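Local coordinates for periplasmic binding protein/LacI transcriptional regulator (Burkholderia multivorans, PDB 4YLE) that probably serves as the periplasmic substrate-binding component of an ABC transporter, capturing a small sugar or related solute for delivery to the membrane, at residues Pro100-Ala105 and Val173-Asn178. Sequence-based numbering, arbitrary orientation.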
ATOM      1  N   PRO A 100      -8.214   0.878  -2.299  1.00 21.80           N
ATOM      2  CA  PRO A 100      -8.690   2.248  -2.558  1.00 24.05           C
ATOM      3  C   PRO A 100      -7.596   3.308  -2.498  1.00 24.23           C
ATOM      4  O   PRO A 100      -6.705   3.238  -1.642  1.00 23.09           O
ATOM      5  CB  PRO A 100      -9.735   2.459  -1.456  1.00 26.63           C
ATOM      6  CG  PRO A 100      -9.379   1.527  -0.385  1.00 25.58           C
ATOM      7  CD  PRO A 100      -8.746   0.334  -1.034  1.00 22.37           C
ATOM      8  N   ALA A 101      -7.667   4.274  -3.409  1.00 26.08           N
ATOM      9  CA  ALA A 101      -6.662   5.336  -3.502  1.00 25.36           C
ATOM     10  C   ALA A 101      -6.800   6.359  -2.373  1.00 32.63           C
ATOM     11  O   ALA A 101      -5.846   7.104  -2.073  1.00 27.15           O
ATOM     12  CB  ALA A 101      -6.764   6.033  -4.845  1.00 26.52           C
ATOM     13  N   ASP A 102      -7.997   6.393  -1.782  1.00 29.26           N
ATOM     14  CA  ASP A 102      -8.366   7.301  -0.693  1.00 31.21           C
ATOM     15  C   ASP A 102      -9.262   6.530   0.273  1.00 38.47           C
ATOM     16  O   ASP A 102     -10.210   5.898  -0.168  1.00 31.90           O
ATOM     17  CB  ASP A 102      -9.099   8.514  -1.256  1.00 33.99           C
ATOM     18  CG  ASP A 102      -9.331   9.598  -0.231  1.00 41.66           C
ATOM     19  OD1 ASP A 102      -9.903   9.310   0.842  1.00 38.56           O
ATOM     20  OD2 ASP A 102      -8.957  10.758  -0.512  1.00 47.27           O
ATOM     21  N   SER A 103      -8.957   6.545   1.566  1.00 32.01           N
ATOM     22  CA  SER A 103      -9.704   5.720   2.533  1.00 32.46           C
ATOM     23  C   SER A 103     -11.129   6.232   2.822  1.00 35.62           C
ATOM     24  O   SER A 103     -11.979   5.493   3.318  1.00 36.18           O
ATOM     25  CB  SER A 103      -8.918   5.636   3.834  1.00 32.35           C
ATOM     26  OG  SER A 103      -7.796   4.768   3.654  1.00 29.22           O
ATOM     27  N   LYS A 104     -11.365   7.504   2.533  1.00 37.84           N
ATOM     28  CA  LYS A 104     -12.712   8.073   2.696  1.00 41.10           C
ATOM     29  C   LYS A 104     -13.471   8.243   1.383  1.00 41.72           C
ATOM     30  O   LYS A 104     -14.694   8.006   1.305  1.00 43.38           O
ATOM     31  CB  LYS A 104     -12.626   9.436   3.389  1.00 43.95           C
ATOM     32  CG  LYS A 104     -12.157   9.372   4.826  1.00 44.44           C
ATOM     33  CD  LYS A 104     -12.470  10.677   5.552  1.00 48.20           C
ATOM     34  CE  LYS A 104     -11.480  11.003   6.646  1.00 66.34           C
ATOM     35  NZ  LYS A 104     -10.155  11.395   6.080  1.00 70.96           N
ATOM     36  N   ALA A 105     -12.757   8.685   0.357  1.00 40.67           N
ATOM     37  CA  ALA A 105     -13.404   9.153  -0.860  1.00 41.97           C
ATOM     38  C   ALA A 105     -14.003   8.032  -1.698  1.00 40.79           C
ATOM     39  O   ALA A 105     -14.897   8.276  -2.499  1.00 42.54           O
ATOM     40  CB  ALA A 105     -12.424   9.944  -1.693  1.00 41.40           C
ATOM     41  N   VAL A 173       0.345   8.965   0.746  1.00 19.45           N
ATOM     42  CA  VAL A 173      -0.817   9.872   0.705  1.00 19.86           C
ATOM     43  C   VAL A 173      -1.435   9.951   2.100  1.00 23.96           C
ATOM     44  O   VAL A 173      -1.892   8.955   2.630  1.00 23.96           O
ATOM     45  CB  VAL A 173      -1.861   9.390  -0.348  1.00 26.77           C
ATOM     46  CG1 VAL A 173      -3.162  10.129  -0.219  1.00 30.81           C
ATOM     47  CG2 VAL A 173      -1.312   9.534  -1.762  1.00 25.82           C
ATOM     48  N   SER A 174      -1.440  11.147   2.692  1.00 24.48           N
ATOM     49  CA  SER A 174      -1.751  11.300   4.121  1.00 27.85           C
ATOM     50  C   SER A 174      -3.194  10.955   4.522  1.00 28.14           C
ATOM     51  O   SER A 174      -3.469  10.727   5.697  1.00 37.67           O
ATOM     52  CB  SER A 174      -1.414  12.727   4.555  1.00 32.88           C
ATOM     53  OG  SER A 174      -0.020  12.933   4.383  1.00 35.20           O
ATOM     54  N   THR A 175      -4.085  10.832   3.550  1.00 30.35           N
ATOM     55  CA  THR A 175      -5.470  10.474   3.823  1.00 35.66           C
ATOM     56  C   THR A 175      -5.717   8.979   3.640  1.00 42.06           C
ATOM     57  O   THR A 175      -6.853   8.536   3.435  1.00 39.17           O
ATOM     58  CB  THR A 175      -6.392  11.243   2.908  1.00 35.43           C
ATOM     59  OG1 THR A 175      -5.987  11.010   1.558  1.00 38.69           O
ATOM     60  CG2 THR A 175      -6.317  12.750   3.223  1.00 41.32           C
ATOM     61  N   THR A 176      -4.650   8.196   3.677  1.00 29.80           N
ATOM     62  CA  THR A 176      -4.823   6.751   3.620  1.00 26.57           C
ATOM     63  C   THR A 176      -4.427   6.142   4.936  1.00 29.05           C
ATOM     64  O   THR A 176      -3.473   6.563   5.591  1.00 24.18           O
ATOM     65  CB  THR A 176      -4.021   6.091   2.472  1.00 23.45           C
ATOM     66  OG1 THR A 176      -2.612   6.327   2.631  1.00 24.80           O
ATOM     67  CG2 THR A 176      -4.483   6.630   1.147  1.00 23.47           C
ATOM     68  N   THR A 177      -5.200   5.143   5.326  1.00 25.69           N
ATOM     69  CA  THR A 177      -4.895   4.403   6.520  1.00 26.66           C
ATOM     70  C   THR A 177      -3.499   3.802   6.439  1.00 26.95           C
ATOM     71  O   THR A 177      -2.742   3.867   7.407  1.00 22.67           O
ATOM     72  CB  THR A 177      -5.944   3.310   6.749  1.00 25.63           C
ATOM     73  OG1 THR A 177      -7.229   3.918   6.747  1.00 30.70           O
ATOM     74  CG2 THR A 177      -5.704   2.594   8.063  1.00 29.12           C
ATOM     75  N   ASN A 178      -3.114   3.247   5.293  1.00 21.22           N
ATOM     76  CA  ASN A 178      -1.843   2.535   5.293  1.00 20.09           C
ATOM     77  C   ASN A 178      -0.672   3.506   5.395  1.00 19.68           C
ATOM     78  O   ASN A 178       0.316   3.200   6.043  1.00 19.32           O
ATOM     79  CB  ASN A 178      -1.701   1.570   4.097  1.00 20.10           C
ATOM     80  CG  ASN A 178      -1.850   2.213   2.750  1.00 21.06           C
ATOM     81  OD1 ASN A 178      -2.440   3.269   2.590  1.00 22.43           O
ATOM     82  ND2 ASN A 178      -1.331   1.525   1.735  1.00 25.92           N
TER
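Ser103 meets the start of helix 177-193 with both its backbone and its side chain. The hydroxyl lies beside its own backbone N (chi1 -74°), which turns OG to the first turn of the helix, where it accepts a nearly straight hydrogen bond from Thr177 N (OG to N 3.1 Å, N-H...O 169°). The backbone N of Ser103 adds a weak bond to Thr175 O at 3.4 Å, so neighbouring peptide groups of 173-178 are held by one residue. Thr177 sets its OG1 anti to its carbonyl carbon (chi1 -54°), on the side of the serine, and both hydroxyls are hydrogen-bonded to Arg126 O in the loop after strand 119-123, so both side chains converge on the same carbonyl.

The Asp102 side chain crosses that of Thr175 at a slant, OD2 lying 3.6 Å from Thr175 OG1. The other oxygen is occupied within its own loop. Asp102 OD1 takes Lys104 N nearly end-on at 2.9 Å, an Asx turn, and Ala105 N from above the carboxylate plane at 3.0 Å, which extends it to an Asx motif just ahead of helix 107-115. Thr176, the N-cap residue, points its methyl CG2 across to Ala101 O (3.5 Å), while its OG1 caps the helix by bonding to Ala179 N and also lies 2.7 Å from Val173 O, the carbonyl that closes the type I turn 173-176.

Strand 95-98 belongs to the seven-stranded sheet and strand 166-171 to the four-stranded one, so this contact joins loops at the strand ends of two lobes. With an unidentified ligand about 7 Å from the Thr176 side chain, this is consistent with a place at the edge of the interdomain cleft characteristic of two-lobed periplasmic sugar-binding proteins.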